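Local atomic coordinates of glutathione S-transferase domain (Burkholderia graminis, PDB entry 4MF5), a protein that binds glutathione and, as a member of the glutathione S-transferase superfamily, probably transfers it to electrophilic substrates. Residues A28-K33 / F84-P89; A37-R42 / P66-L71; G124-Q129 / D199-A204; F158-G163 / F218-E223. All blocks are in the same frame, centred on the assembly; numbering follows the deposited sequence.

Contact 1 (A28-K33 / F84-P89)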
loop_
_atom_site.group_PDB
_atom_site.type_symbol
_atom_site.label_atom_id
_atom_site.label_comp_id
_atom_site.label_asym_id
_atom_site.label_seq_id
_atom_site.Cartn_x
_atom_site.Cartn_y
_atom_site.Cartn_z
ATOM N N ALA A 28 -15.129 25.050 2.795
ATOM C CA ALA A 28 -14.265 24.985 1.605
ATOM C C ALA A 28 -14.219 23.579 0.985
ATOM O O ALA A 28 -13.820 23.423 -0.168
ATOM C CB ALA A 28 -12.853 25.439 1.950
ATOM N N PHE A 29 -14.608 22.565 1.754
ATOM C CA PHE A 29 -14.575 21.191 1.286
ATOM C C PHE A 29 -15.979 20.763 0.872
ATOM O O PHE A 29 -16.867 20.675 1.703
ATOM C CB PHE A 29 -14.035 20.301 2.390
ATOM C CG PHE A 29 -12.610 20.601 2.730
ATOM C CD1 PHE A 29 -11.576 19.985 2.055
ATOM C CD2 PHE A 29 -12.312 21.514 3.715
ATOM C CE1 PHE A 29 -10.258 20.286 2.354
ATOM C CE2 PHE A 29 -10.996 21.815 4.028
ATOM C CZ PHE A 29 -9.977 21.212 3.330
ATOM N N PRO A 30 -16.182 20.501 -0.421
ATOM C CA PRO A 30 -17.541 20.212 -0.878
ATOM C C PRO A 30 -18.192 18.997 -0.221
ATOM O O PRO A 30 -19.425 18.886 -0.224
ATOM C CB PRO A 30 -17.359 20.013 -2.389
ATOM C CG PRO A 30 -16.197 20.890 -2.737
ATOM C CD PRO A 30 -15.265 20.721 -1.554
ATOM N N ILE A 31 -17.398 18.072 0.311
ATOM C CA ILE A 31 -17.988 16.918 0.979
ATOM C C ILE A 31 -18.924 17.319 2.121
ATOM O O ILE A 31 -19.876 16.616 2.433
ATOM C CB ILE A 31 -16.910 15.929 1.451
ATOM C CG1 ILE A 31 -17.544 14.598 1.858
ATOM C CG2 ILE A 31 -16.071 16.475 2.584
ATOM C CD1 ILE A 31 -16.544 13.471 2.041
ATOM N N THR A 32 -18.653 18.465 2.730
ATOM C CA THR A 32 -19.430 18.914 3.884
ATOM C C THR A 32 -20.852 19.332 3.497
ATOM O O THR A 32 -21.694 19.483 4.369
ATOM C CB THR A 32 -18.728 20.063 4.643
ATOM O OG1 THR A 32 -18.630 21.218 3.800
ATOM C CG2 THR A 32 -17.360 19.621 5.170
ATOM N N LYS A 33 -21.132 19.493 2.192
ATOM C CA LYS A 33 -22.507 19.720 1.767
ATOM C C LYS A 33 -23.348 18.474 2.019
ATOM O O LYS A 33 -24.533 18.577 2.333
ATOM C CB LYS A 33 -22.577 20.100 0.280
ATOM C CG LYS A 33 -21.947 21.433 -0.030
ATOM C CD LYS A 33 -22.784 22.564 0.566
ATOM C CE LYS A 33 -22.230 23.950 0.241
ATOM N NZ LYS A 33 -21.586 24.595 1.419
ATOM N N PHE A 84 -18.626 13.160 -2.150
ATOM C CA PHE A 84 -17.620 12.268 -1.618
ATOM C C PHE A 84 -16.342 12.303 -2.458
ATOM O O PHE A 84 -15.228 12.350 -1.926
ATOM C CB PHE A 84 -18.143 10.827 -1.460
ATOM C CG PHE A 84 -17.139 9.950 -0.783
ATOM C CD1 PHE A 84 -17.013 9.976 0.592
ATOM C CD2 PHE A 84 -16.260 9.161 -1.512
ATOM C CE1 PHE A 84 -16.041 9.239 1.213
ATOM C CE2 PHE A 84 -15.290 8.424 -0.876
ATOM C CZ PHE A 84 -15.172 8.476 0.492
ATOM N N MET A 85 -16.517 12.260 -3.780
ATOM C CA MET A 85 -15.393 12.182 -4.686
ATOM C C MET A 85 -14.536 13.436 -4.685
ATOM O O MET A 85 -13.360 13.373 -5.046
ATOM C CB MET A 85 -15.845 11.771 -6.087
ATOM C CG MET A 85 -16.304 10.317 -6.100
ATOM S SD MET A 85 -16.812 9.674 -7.695
ATOM C CE MET A 85 -15.286 9.736 -8.612
ATOM N N SER A 86 -15.091 14.556 -4.222
ATOM C CA SER A 86 -14.303 15.782 -4.079
ATOM C C SER A 86 -13.218 15.629 -3.024
ATOM O O SER A 86 -12.208 16.331 -3.058
ATOM C CB SER A 86 -15.189 16.981 -3.743
ATOM O OG SER A 86 -15.688 16.948 -2.424
ATOM N N LEU A 87 -13.424 14.723 -2.076
ATOM C CA LEU A 87 -12.422 14.406 -1.062
ATOM C C LEU A 87 -11.576 13.201 -1.487
ATOM O O LEU A 87 -10.345 13.239 -1.408
ATOM C CB LEU A 87 -13.083 14.137 0.287
ATOM C CG LEU A 87 -12.140 13.800 1.433
ATOM C CD1 LEU A 87 -11.093 14.894 1.641
ATOM C CD2 LEU A 87 -12.906 13.542 2.708
ATOM N N ASN A 88 -12.224 12.124 -1.930
ATOM C CA ASN A 88 -11.497 10.961 -2.430
ATOM C C ASN A 88 -11.922 10.651 -3.854
ATOM O O ASN A 88 -12.969 10.037 -4.078
ATOM C CB ASN A 88 -11.678 9.700 -1.591
ATOM C CG ASN A 88 -10.805 8.580 -2.142
ATOM O OD1 ASN A 88 -10.083 8.795 -3.126
ATOM N ND2 ASN A 88 -10.833 7.419 -1.543
ATOM N N PRO A 89 -11.130 11.088 -4.840
ATOM C CA PRO A 89 -11.497 10.838 -6.240
ATOM C C PRO A 89 -11.484 9.346 -6.636
ATOM O O PRO A 89 -12.000 9.007 -7.690
ATOM C CB PRO A 89 -10.424 11.615 -7.004
ATOM C CG PRO A 89 -9.250 11.609 -6.099
ATOM C CD PRO A 89 -9.835 11.791 -4.727
HETATM O O HOH W 1 -14.411 17.717 -0.085
#
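Ile31 sends its CD1 methyl in between Phe84 and Leu87, and with it the lead-in that precedes strand 43-47 is fastened to the thioredoxin-like N-terminal domain of this glutathione transferase. The apolar part of the contact centres on that one methyl. Ile31 CD1 lies 3.8 Å from Phe84 CD1, the two side chains running side by side in the same direction, and 3.7 Å from CD2 of Leu87, whose side chain it crosses at a slant. Both Ile31 torsions are near trans: CG1 is anti to the backbone N (chi1 -167°) and chi2 continues the chain outward, which gives CD1 its full reach. Tyr46 and Ile97 of the sheet touch Ile31 and Leu87 as well, so the methyl belongs to a core shared with two strands. Phe84 links this core to the ligand site, its side chain being about 4 Å from those of Gln79 and Ile93, both of which bind glutathione.

Polar contact is indirect and lies nearer the surface. Ser86 OG bonds to Glu83 O in its own turn; its separation from Ile31 N, at a poor angle, is no hydrogen bond. The ring of Pro30 rests against this hydroxyl, Pro30 CB being 3.5 Å from Ser86 OG.

Within the segments, Phe29 O accepts from both N and OG1 of Thr32, a double hold at the start of the short, weakly bonded helix. Between the two segments a water completes the join, accepting from Ile31 N at 3.0 Å and donating to Ser86 OG at 2.8 Å.

Contact 2 (A37-R42 / P66-L71)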
loop_
_atom_site.group_PDB
_atom_site.type_symbol
_atom_site.label_atom_id
_atom_site.label_comp_id
_atom_site.label_asym_id
_atom_site.label_seq_id
_atom_site.Cartn_x
_atom_site.Cartn_y
_atom_site.Cartn_z
ATOM N N ALA A 37 -20.594 19.154 9.189
ATOM C CA ALA A 37 -19.911 18.979 10.458
ATOM C C ALA A 37 -20.699 19.595 11.591
ATOM O O ALA A 37 -20.837 20.824 11.670
ATOM C CB ALA A 37 -18.545 19.601 10.381
ATOM N N ALA A 38 -21.235 18.760 12.468
ATOM C CA ALA A 38 -21.840 19.269 13.713
ATOM C C ALA A 38 -20.752 19.745 14.657
ATOM O O ALA A 38 -21.010 20.566 15.545
ATOM C CB ALA A 38 -22.662 18.202 14.387
ATOM N N HIS A 39 -19.545 19.194 14.506
ATOM C CA HIS A 39 -18.414 19.435 15.396
ATOM C C HIS A 39 -17.178 19.732 14.541
ATOM O O HIS A 39 -16.260 18.907 14.446
ATOM C CB HIS A 39 -18.140 18.209 16.267
ATOM C CG HIS A 39 -19.343 17.684 16.972
ATOM N ND1 HIS A 39 -19.942 18.336 18.026
ATOM C CD2 HIS A 39 -20.043 16.546 16.784
ATOM C CE1 HIS A 39 -20.980 17.629 18.439
ATOM N NE2 HIS A 39 -21.058 16.541 17.701
ATOM N N PRO A 40 -17.137 20.916 13.902
ATOM C CA PRO A 40 -16.081 21.199 12.935
ATOM C C PRO A 40 -14.697 21.350 13.538
ATOM O O PRO A 40 -13.725 21.420 12.782
ATOM C CB PRO A 40 -16.549 22.494 12.259
ATOM C CG PRO A 40 -17.435 23.130 13.291
ATOM C CD PRO A 40 -18.139 21.995 13.946
ATOM N N GLU A 41 -14.607 21.422 14.869
ATOM C CA GLU A 41 -13.350 21.399 15.577
ATOM C C GLU A 41 -12.720 20.011 15.703
ATOM O O GLU A 41 -11.592 19.894 16.190
ATOM C CB GLU A 41 -13.562 21.961 16.999
ATOM C CG GLU A 41 -14.214 21.018 18.026
ATOM C CD GLU A 41 -15.714 20.796 17.923
ATOM O OE1 GLU A 41 -16.180 19.990 18.774
ATOM O OE2 GLU A 41 -16.388 21.415 17.039
ATOM N N ARG A 42 -13.464 18.986 15.287
ATOM C CA ARG A 42 -12.992 17.603 15.367
ATOM C C ARG A 42 -12.635 17.084 13.985
ATOM O O ARG A 42 -13.280 17.434 12.993
ATOM C CB ARG A 42 -14.087 16.681 15.943
ATOM C CG ARG A 42 -14.569 17.124 17.311
ATOM C CD ARG A 42 -15.667 16.269 17.955
ATOM N NE ARG A 42 -16.235 17.011 19.098
ATOM C CZ ARG A 42 -17.295 16.659 19.831
ATOM N NH1 ARG A 42 -17.961 15.561 19.573
ATOM N NH2 ARG A 42 -17.699 17.427 20.838
ATOM N N PRO A 66 -10.369 13.155 19.294
ATOM C CA PRO A 66 -11.787 13.358 18.984
ATOM C C PRO A 66 -12.058 13.260 17.494
ATOM O O PRO A 66 -11.248 13.698 16.670
ATOM C CB PRO A 66 -12.048 14.786 19.495
ATOM C CG PRO A 66 -11.007 14.986 20.573
ATOM C CD PRO A 66 -9.794 14.289 20.045
ATOM N N TYR A 67 -13.216 12.730 17.151
ATOM C CA TYR A 67 -13.598 12.691 15.750
ATOM C C TYR A 67 -15.095 12.701 15.610
ATOM O O TYR A 67 -15.832 12.344 16.542
ATOM C CB TYR A 67 -12.983 11.484 15.041
ATOM C CG TYR A 67 -13.518 10.124 15.433
ATOM C CD1 TYR A 67 -13.115 9.517 16.619
ATOM C CD2 TYR A 67 -14.397 9.434 14.612
ATOM C CE1 TYR A 67 -13.547 8.244 16.968
ATOM C CE2 TYR A 67 -14.851 8.169 14.953
ATOM C CZ TYR A 67 -14.426 7.579 16.120
ATOM O OH TYR A 67 -14.877 6.312 16.409
ATOM N N GLU A 68 -15.552 13.099 14.431
ATOM C CA GLU A 68 -16.955 13.120 14.081
ATOM C C GLU A 68 -17.173 12.150 12.938
ATOM O O GLU A 68 -16.723 12.410 11.827
ATOM C CB GLU A 68 -17.397 14.525 13.666
ATOM C CG GLU A 68 -18.883 14.604 13.364
ATOM C CD GLU A 68 -19.397 15.978 13.033
ATOM O OE1 GLU A 68 -18.637 16.950 13.163
ATOM O OE2 GLU A 68 -20.584 16.073 12.627
ATOM N N PRO A 69 -17.832 11.012 13.194
ATOM C CA PRO A 69 -18.025 10.014 12.155
ATOM C C PRO A 69 -19.229 10.348 11.282
ATOM O O PRO A 69 -20.237 10.862 11.754
ATOM C CB PRO A 69 -18.274 8.735 12.945
ATOM C CG PRO A 69 -18.905 9.202 14.208
ATOM C CD PRO A 69 -18.271 10.536 14.519
ATOM N N HIS A 70 -19.109 9.999 10.015
ATOM C CA HIS A 70 -20.155 10.177 9.018
ATOM C C HIS A 70 -20.264 8.895 8.223
ATOM O O HIS A 70 -19.266 8.427 7.677
ATOM C CB HIS A 70 -19.821 11.329 8.085
ATOM C CG HIS A 70 -19.668 12.634 8.793
ATOM N ND1 HIS A 70 -20.737 13.375 9.256
ATOM C CD2 HIS A 70 -18.558 13.323 9.136
ATOM C CE1 HIS A 70 -20.285 14.466 9.852
ATOM N NE2 HIS A 70 -18.965 14.457 9.795
ATOM N N LEU A 71 -21.472 8.344 8.150
ATOM C CA LEU A 71 -21.694 7.075 7.500
ATOM C C LEU A 71 -21.866 7.281 5.995
ATOM O O LEU A 71 -22.808 7.937 5.530
ATOM C CB LEU A 71 -22.945 6.422 8.083
ATOM C CG LEU A 71 -23.247 5.013 7.567
ATOM C CD1 LEU A 71 -22.248 4.013 8.092
ATOM C CD2 LEU A 71 -24.672 4.619 7.944
HETATM O O HOH W 2 -17.928 13.888 17.379
#
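Glu68 lays its carboxylate against the backbone of Ala38 and His39, with CD 3.8 Å from CD2 of the His39 ring and the two planes 68° apart. The chain is extended, CG anti to the backbone N (chi1 -177°), and delivers both oxygens to successive amides. Ala38 N donates to Glu68 OE2 at 2.8 Å, on the syn lone pair of that oxygen, whereas His39 N meets Glu68 OE1 at 2.8 Å from above the carboxylate plane. Gln44 NE2 also bonds to OE1, so this buried, probably charged group is gripped by three donors, none of them itself a charged group.

The His39 ring is in turn layered: Ala38 CB lies toward the rim of one face, and Arg42 NH1 sits 3.5 Å above the centre of the other. Arg42 itself reaches strand 67-71 by its aliphatic part, CB lying 4.0 Å from Tyr67 CA, and by a water that accepts from NH1 and donates to Tyr67 O. Glu41 OE1 holds Arg42 NE in a salt bridge.

A type I turn from His39 to Arg42 leads into strand 43-47, which pairs in parallel with 67-71 after helix 51-63: the beta-alpha-beta crossover that opens the thioredoxin-like fold of glutathione transferases.

Contact 3 (G124-Q129 / D199-A204)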
loop_
_atom_site.group_PDB
_atom_site.type_symbol
_atom_site.label_atom_id
_atom_site.label_comp_id
_atom_site.label_asym_id
_atom_site.label_seq_id
_atom_site.Cartn_x
_atom_site.Cartn_y
_atom_site.Cartn_z
ATOM N N GLY A 124 1.972 11.222 17.978
ATOM C CA GLY A 124 3.136 10.486 18.474
ATOM C C GLY A 124 2.731 9.204 19.175
ATOM O O GLY A 124 3.233 8.907 20.264
ATOM N N GLN A 125 1.801 8.461 18.605
ATOM C CA GLN A 125 1.332 7.215 19.195
ATOM C C GLN A 125 1.280 6.099 18.172
ATOM O O GLN A 125 0.915 6.332 17.029
ATOM C CB GLN A 125 -0.081 7.397 19.772
ATOM C CG GLN A 125 -0.167 8.361 20.919
ATOM C CD GLN A 125 -1.592 8.451 21.393
ATOM O OE1 GLN A 125 -2.123 7.503 22.015
ATOM N NE2 GLN A 125 -2.252 9.566 21.072
ATOM N N LEU A 126 1.612 4.885 18.603
ATOM C CA LEU A 126 1.333 3.649 17.843
ATOM C C LEU A 126 2.200 3.509 16.599
ATOM O O LEU A 126 1.900 2.740 15.685
ATOM C CB LEU A 126 -0.165 3.467 17.561
ATOM C CG LEU A 126 -0.991 3.398 18.843
ATOM C CD1 LEU A 126 -2.461 3.228 18.522
ATOM C CD2 LEU A 126 -0.509 2.304 19.787
ATOM N N ILE A 127 3.339 4.181 16.618
ATOM C CA ILE A 127 4.410 3.937 15.664
ATOM C C ILE A 127 5.700 4.036 16.455
ATOM O O ILE A 127 5.784 4.839 17.374
ATOM C CB ILE A 127 4.339 4.926 14.470
ATOM C CG1 ILE A 127 5.226 4.476 13.311
ATOM C CG2 ILE A 127 4.610 6.359 14.921
ATOM C CD1 ILE A 127 5.029 5.259 12.041
ATOM N N PRO A 128 6.726 3.240 16.144
ATOM C CA PRO A 128 7.977 3.391 16.867
ATOM C C PRO A 128 8.539 4.799 16.685
ATOM O O PRO A 128 8.377 5.421 15.638
ATOM C CB PRO A 128 8.889 2.363 16.197
ATOM C CG PRO A 128 7.952 1.301 15.732
ATOM C CD PRO A 128 6.779 2.093 15.224
ATOM N N GLN A 129 9.183 5.299 17.715
ATOM C CA GLN A 129 9.734 6.652 17.620
ATOM C C GLN A 129 11.174 6.681 17.167
ATOM O O GLN A 129 11.675 7.746 16.866
ATOM C CB GLN A 129 9.487 7.446 18.894
ATOM C CG GLN A 129 7.985 7.636 19.168
ATOM C CD GLN A 129 7.307 8.616 18.200
ATOM O OE1 GLN A 129 7.759 9.738 18.041
ATOM N NE2 GLN A 129 6.227 8.183 17.539
ATOM N N ASP A 199 6.987 -6.155 20.953
ATOM C CA ASP A 199 6.220 -5.910 22.146
ATOM C C ASP A 199 5.144 -4.866 21.960
ATOM O O ASP A 199 4.105 -4.940 22.616
ATOM C CB ASP A 199 7.119 -5.430 23.295
ATOM C CG ASP A 199 7.994 -6.515 23.877
ATOM O OD1 ASP A 199 7.764 -7.713 23.629
ATOM O OD2 ASP A 199 8.903 -6.144 24.650
ATOM N N GLN A 200 5.376 -3.884 21.098
ATOM C CA GLN A 200 4.478 -2.732 21.040
ATOM C C GLN A 200 3.436 -2.883 19.943
ATOM O O GLN A 200 3.761 -2.976 18.764
ATOM C CB GLN A 200 5.263 -1.465 20.817
ATOM C CG GLN A 200 6.280 -1.205 21.918
ATOM C CD GLN A 200 5.677 -1.223 23.315
ATOM O OE1 GLN A 200 6.210 -1.863 24.222
ATOM N NE2 GLN A 200 4.559 -0.524 23.494
ATOM N N TYR A 201 2.173 -2.874 20.346
ATOM C CA TYR A 201 1.030 -2.770 19.451
ATOM C C TYR A 201 1.173 -1.491 18.624
ATOM O O TYR A 201 1.565 -0.458 19.161
ATOM C CB TYR A 201 -0.223 -2.712 20.323
ATOM C CG TYR A 201 -1.537 -2.462 19.640
ATOM C CD1 TYR A 201 -2.166 -3.450 18.894
ATOM C CD2 TYR A 201 -2.205 -1.252 19.810
ATOM C CE1 TYR A 201 -3.431 -3.247 18.356
ATOM C CE2 TYR A 201 -3.453 -1.036 19.272
ATOM C CZ TYR A 201 -4.084 -2.050 18.569
ATOM O OH TYR A 201 -5.369 -1.910 18.079
ATOM N N SER A 202 0.830 -1.557 17.345
ATOM C CA SER A 202 1.104 -0.444 16.454
ATOM C C SER A 202 0.108 -0.353 15.318
ATOM O O SER A 202 -0.748 -1.231 15.125
ATOM C CB SER A 202 2.512 -0.584 15.853
ATOM O OG SER A 202 2.541 -1.593 14.836
ATOM N N ILE A 203 0.302 0.652 14.474
ATOM C CA ILE A 203 -0.465 0.786 13.263
ATOM C C ILE A 203 -0.347 -0.430 12.347
ATOM O O ILE A 203 -1.241 -0.650 11.525
ATOM C CB ILE A 203 -0.124 2.087 12.489
ATOM C CG1 ILE A 203 1.347 2.172 12.073
ATOM C CG2 ILE A 203 -0.592 3.292 13.279
ATOM C CD1 ILE A 203 1.629 3.328 11.149
ATOM N N ALA A 204 0.746 -1.200 12.417
ATOM C CA ALA A 204 0.804 -2.411 11.605
ATOM C C ALA A 204 -0.297 -3.403 11.991
ATOM O O ALA A 204 -0.921 -4.040 11.131
ATOM C CB ALA A 204 2.178 -3.059 11.716
#
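Leu126 and Ser202 bring their backbones together, CA to CA 4.3 Å, where the connection between helices 112-123 and 131-161 meets the start of helix 203-216. That start carries the Ser-x-x-Asp N-capping sequence familiar from glutathione transferases. Leu126 adopts a left-handed backbone conformation (phi 71°), and its carbonyl accepts from Ile203 N at 2.9 Å. The bond is fairly straight, 158° at the hydrogen, and lies in the carbonyl plane. An amide in the first turn of a helix has no earlier carbonyl within the helix to bond to; here a remote loop supplies one. The capping residue does the rest: Ser202 OG caps Ala204 N, while Asp205 OD2 accepts from Ser202 N, the side-chain-to-backbone half of a capping box.

Side chains close round this polar core. Leu126 CD2 lies 3.5 Å from Tyr201 O and 3.9 Å from CD2 of the Tyr201 ring, slanting across that side chain. The ring is fixed independently by an edge-to-face meeting with Trp195 and a cation-pi contact with Arg243. With CG1 of Ile203 between the backbone N and the carbonyl carbon (chi1 60°), its CG2 falls beside the backbone N, 3.5 Å from Leu126 O, the oxygen that N bonds to. Further along, Ile203 packs on Leu116, Ile117 and Ala120 of helix 112-123 and on Met59 of helix 51-63, which joins the helical domain to the thioredoxin-like one. At the inner end of the contact, CD1 of Ile127 meets CD1 of Ile203 at 4.0 Å.

Contact 4 (F158-G163 / F218-E223)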
loop_
_atom_site.group_PDB
_atom_site.type_symbol
_atom_site.label_atom_id
_atom_site.label_comp_id
_atom_site.label_asym_id
_atom_site.label_seq_id
_atom_site.Cartn_x
_atom_site.Cartn_y
_atom_site.Cartn_z
ATOM N N PHE A 158 -14.672 -13.938 -4.641
ATOM C CA PHE A 158 -14.918 -15.192 -5.337
ATOM C C PHE A 158 -15.579 -16.241 -4.464
ATOM O O PHE A 158 -16.285 -17.099 -4.985
ATOM C CB PHE A 158 -13.659 -15.720 -6.006
ATOM C CG PHE A 158 -13.266 -14.910 -7.208
ATOM C CD1 PHE A 158 -14.018 -14.973 -8.377
ATOM C CD2 PHE A 158 -12.193 -14.025 -7.160
ATOM C CE1 PHE A 158 -13.692 -14.199 -9.469
ATOM C CE2 PHE A 158 -11.879 -13.247 -8.260
ATOM C CZ PHE A 158 -12.615 -13.336 -9.417
ATOM N N HIS A 159 -15.385 -16.203 -3.152
ATOM C CA HIS A 159 -16.020 -17.158 -2.268
ATOM C C HIS A 159 -17.434 -16.747 -1.893
ATOM O O HIS A 159 -18.358 -17.557 -2.005
ATOM C CB HIS A 159 -15.191 -17.374 -1.013
ATOM C CG HIS A 159 -15.799 -18.336 -0.054
ATOM N ND1 HIS A 159 -16.222 -19.589 -0.432
ATOM C CD2 HIS A 159 -16.057 -18.224 1.272
ATOM C CE1 HIS A 159 -16.695 -20.212 0.630
ATOM N NE2 HIS A 159 -16.601 -19.409 1.674
ATOM N N LYS A 160 -17.607 -15.524 -1.412
ATOM C CA LYS A 160 -18.866 -15.076 -0.849
ATOM C C LYS A 160 -19.803 -14.387 -1.835
ATOM O O LYS A 160 -20.999 -14.667 -1.844
ATOM C CB LYS A 160 -18.607 -14.114 0.307
ATOM C CG LYS A 160 -19.897 -13.569 0.893
ATOM C CD LYS A 160 -19.843 -13.441 2.389
ATOM C CE LYS A 160 -21.214 -13.095 2.982
ATOM N NZ LYS A 160 -21.248 -13.354 4.458
ATOM N N PHE A 161 -19.280 -13.477 -2.642
ATOM C CA PHE A 161 -20.127 -12.596 -3.454
ATOM C C PHE A 161 -20.372 -13.057 -4.880
ATOM O O PHE A 161 -21.446 -12.804 -5.424
ATOM C CB PHE A 161 -19.558 -11.181 -3.467
ATOM C CG PHE A 161 -19.640 -10.497 -2.146
ATOM C CD1 PHE A 161 -20.817 -9.869 -1.746
ATOM C CD2 PHE A 161 -18.562 -10.505 -1.278
ATOM C CE1 PHE A 161 -20.901 -9.249 -0.516
ATOM C CE2 PHE A 161 -18.641 -9.882 -0.044
ATOM C CZ PHE A 161 -19.812 -9.254 0.335
ATOM N N ALA A 162 -19.405 -13.717 -5.500
ATOM C CA ALA A 162 -19.536 -14.108 -6.903
ATOM C C ALA A 162 -20.707 -15.068 -7.073
ATOM O O ALA A 162 -20.850 -16.041 -6.327
ATOM C CB ALA A 162 -18.268 -14.758 -7.379
ATOM N N GLY A 163 -21.551 -14.797 -8.062
ATOM C CA GLY A 163 -22.728 -15.624 -8.298
ATOM C C GLY A 163 -22.454 -16.893 -9.072
ATOM O O GLY A 163 -21.305 -17.245 -9.372
ATOM N N PHE A 218 -16.989 -12.227 8.231
ATOM C CA PHE A 218 -17.905 -11.832 7.169
ATOM C C PHE A 218 -17.713 -12.635 5.892
ATOM O O PHE A 218 -18.685 -13.054 5.263
ATOM C CB PHE A 218 -17.723 -10.331 6.899
ATOM C CG PHE A 218 -18.622 -9.747 5.840
ATOM C CD1 PHE A 218 -19.991 -9.714 6.008
ATOM C CD2 PHE A 218 -18.076 -9.172 4.696
ATOM C CE1 PHE A 218 -20.816 -9.150 5.035
ATOM C CE2 PHE A 218 -18.885 -8.609 3.729
ATOM C CZ PHE A 218 -20.257 -8.598 3.902
ATOM N N TYR A 219 -16.463 -12.851 5.486
ATOM C CA TYR A 219 -16.224 -13.541 4.227
ATOM C C TYR A 219 -16.403 -15.044 4.304
ATOM O O TYR A 219 -16.443 -15.710 3.261
ATOM C CB TYR A 219 -14.823 -13.270 3.713
ATOM C CG TYR A 219 -14.517 -11.952 3.118
ATOM C CD1 TYR A 219 -15.483 -11.054 2.737
ATOM C CD2 TYR A 219 -13.185 -11.652 2.825
ATOM C CE1 TYR A 219 -15.135 -9.838 2.122
ATOM C CE2 TYR A 219 -12.828 -10.470 2.220
ATOM C CZ TYR A 219 -13.809 -9.562 1.878
ATOM O OH TYR A 219 -13.402 -8.392 1.270
ATOM N N GLU A 220 -16.472 -15.596 5.510
ATOM C CA GLU A 220 -16.718 -17.034 5.681
ATOM C C GLU A 220 -15.655 -17.894 4.994
ATOM O O GLU A 220 -15.961 -18.994 4.548
ATOM C CB GLU A 220 -18.129 -17.436 5.245
ATOM C CG GLU A 220 -19.200 -16.671 5.995
ATOM C CD GLU A 220 -20.602 -17.101 5.630
ATOM O OE1 GLU A 220 -20.864 -18.314 5.589
ATOM O OE2 GLU A 220 -21.443 -16.220 5.386
ATOM N N ALA A 221 -14.405 -17.419 4.988
ATOM C CA ALA A 221 -13.311 -18.103 4.306
ATOM C C ALA A 221 -12.388 -18.856 5.250
ATOM O O ALA A 221 -11.344 -19.347 4.830
ATOM C CB ALA A 221 -12.525 -17.138 3.425
ATOM N N GLY A 222 -12.759 -18.961 6.520
ATOM C CA GLY A 222 -11.913 -19.602 7.503
ATOM C C GLY A 222 -11.653 -21.073 7.306
ATOM O O GLY A 222 -10.615 -21.586 7.708
ATOM N N GLU A 223 -12.614 -21.784 6.704
ATOM C CA GLU A 223 -12.439 -23.178 6.358
ATOM C C GLU A 223 -11.528 -23.303 5.143
ATOM O O GLU A 223 -10.632 -24.148 5.113
ATOM C CB GLU A 223 -13.793 -23.842 6.122
ATOM C CG GLU A 223 -13.689 -25.340 5.862
ATOM C CD GLU A 223 -15.015 -26.009 5.559
ATOM O OE1 GLU A 223 -15.087 -27.237 5.725
ATOM O OE2 GLU A 223 -15.977 -25.336 5.134
#
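Phe161 presents the edge of its ring to Phe218 and Tyr219 at the end of the long helix 131-161 in the all-helical C-terminal domain characteristic of glutathione transferases. CE2 of Phe218 lies in the ring plane, 3.6 Å from Phe161 CZ; the two planes are inclined at 54°, an oblique pairing. One face of Phe161 carries Lys160 CG, offset toward the rim. The Phe218 ring has Lys160 CE over a face, and NZ makes an off-centre cation-pi contact, 4.6 Å from the ring centroid. The imidazole of His159 meets the carbonyls of Tyr219 and Glu220 at its edge, and NE2 makes a weak bond to Glu220 O at 3.0 Å.

Lys160 is the connecting element. Its CG is anti to the backbone N, and the chain then bends at chi2 (142°, away from a staggered value), bringing NZ over the connection between helices 203-216 and 222-225. Glu220, where the backbone turns left-handed, supplies a salt bridge that should offset the ammonium charge. Two oxygens and an aromatic face thus gather round one nitrogen.

The wider pi-type turn at 158-161 belongs to the same helix end. Tyr219 also packs on Trp211 and Asn214, and its side chain comes to about 8 Å from the bound glutathione, consistent with a place near the ligand site, though not in touch with the ligand. In detail, Lys160 NZ donates to Phe218 O at 2.7 Å, in the carbonyl plane, and to OE2 of Glu220 at 3.0 Å on the anti side of the carboxylate.

Overall arrangement
The four contacts illustrate how loops and helix ends are secured within and between the two domains of a transferase. Contacts 1 and 2 share the thioredoxin-like domain, their centres 14 Å apart; both bind the lead-in before strand 43-47 to later parts of that domain. Contact 3 lies where the domains meet, its nearest atoms about 9 Å from those of contact 2. Contact 4 is in the helical domain, 32 Å from contact 3 between centres, although helix 203-216 starts at one and leads toward the other. Glutathione lies between contacts 1 and 4: Phe84 of contact 1 comes to about 6 Å from it, while contact 2 is remote from the annotated sites.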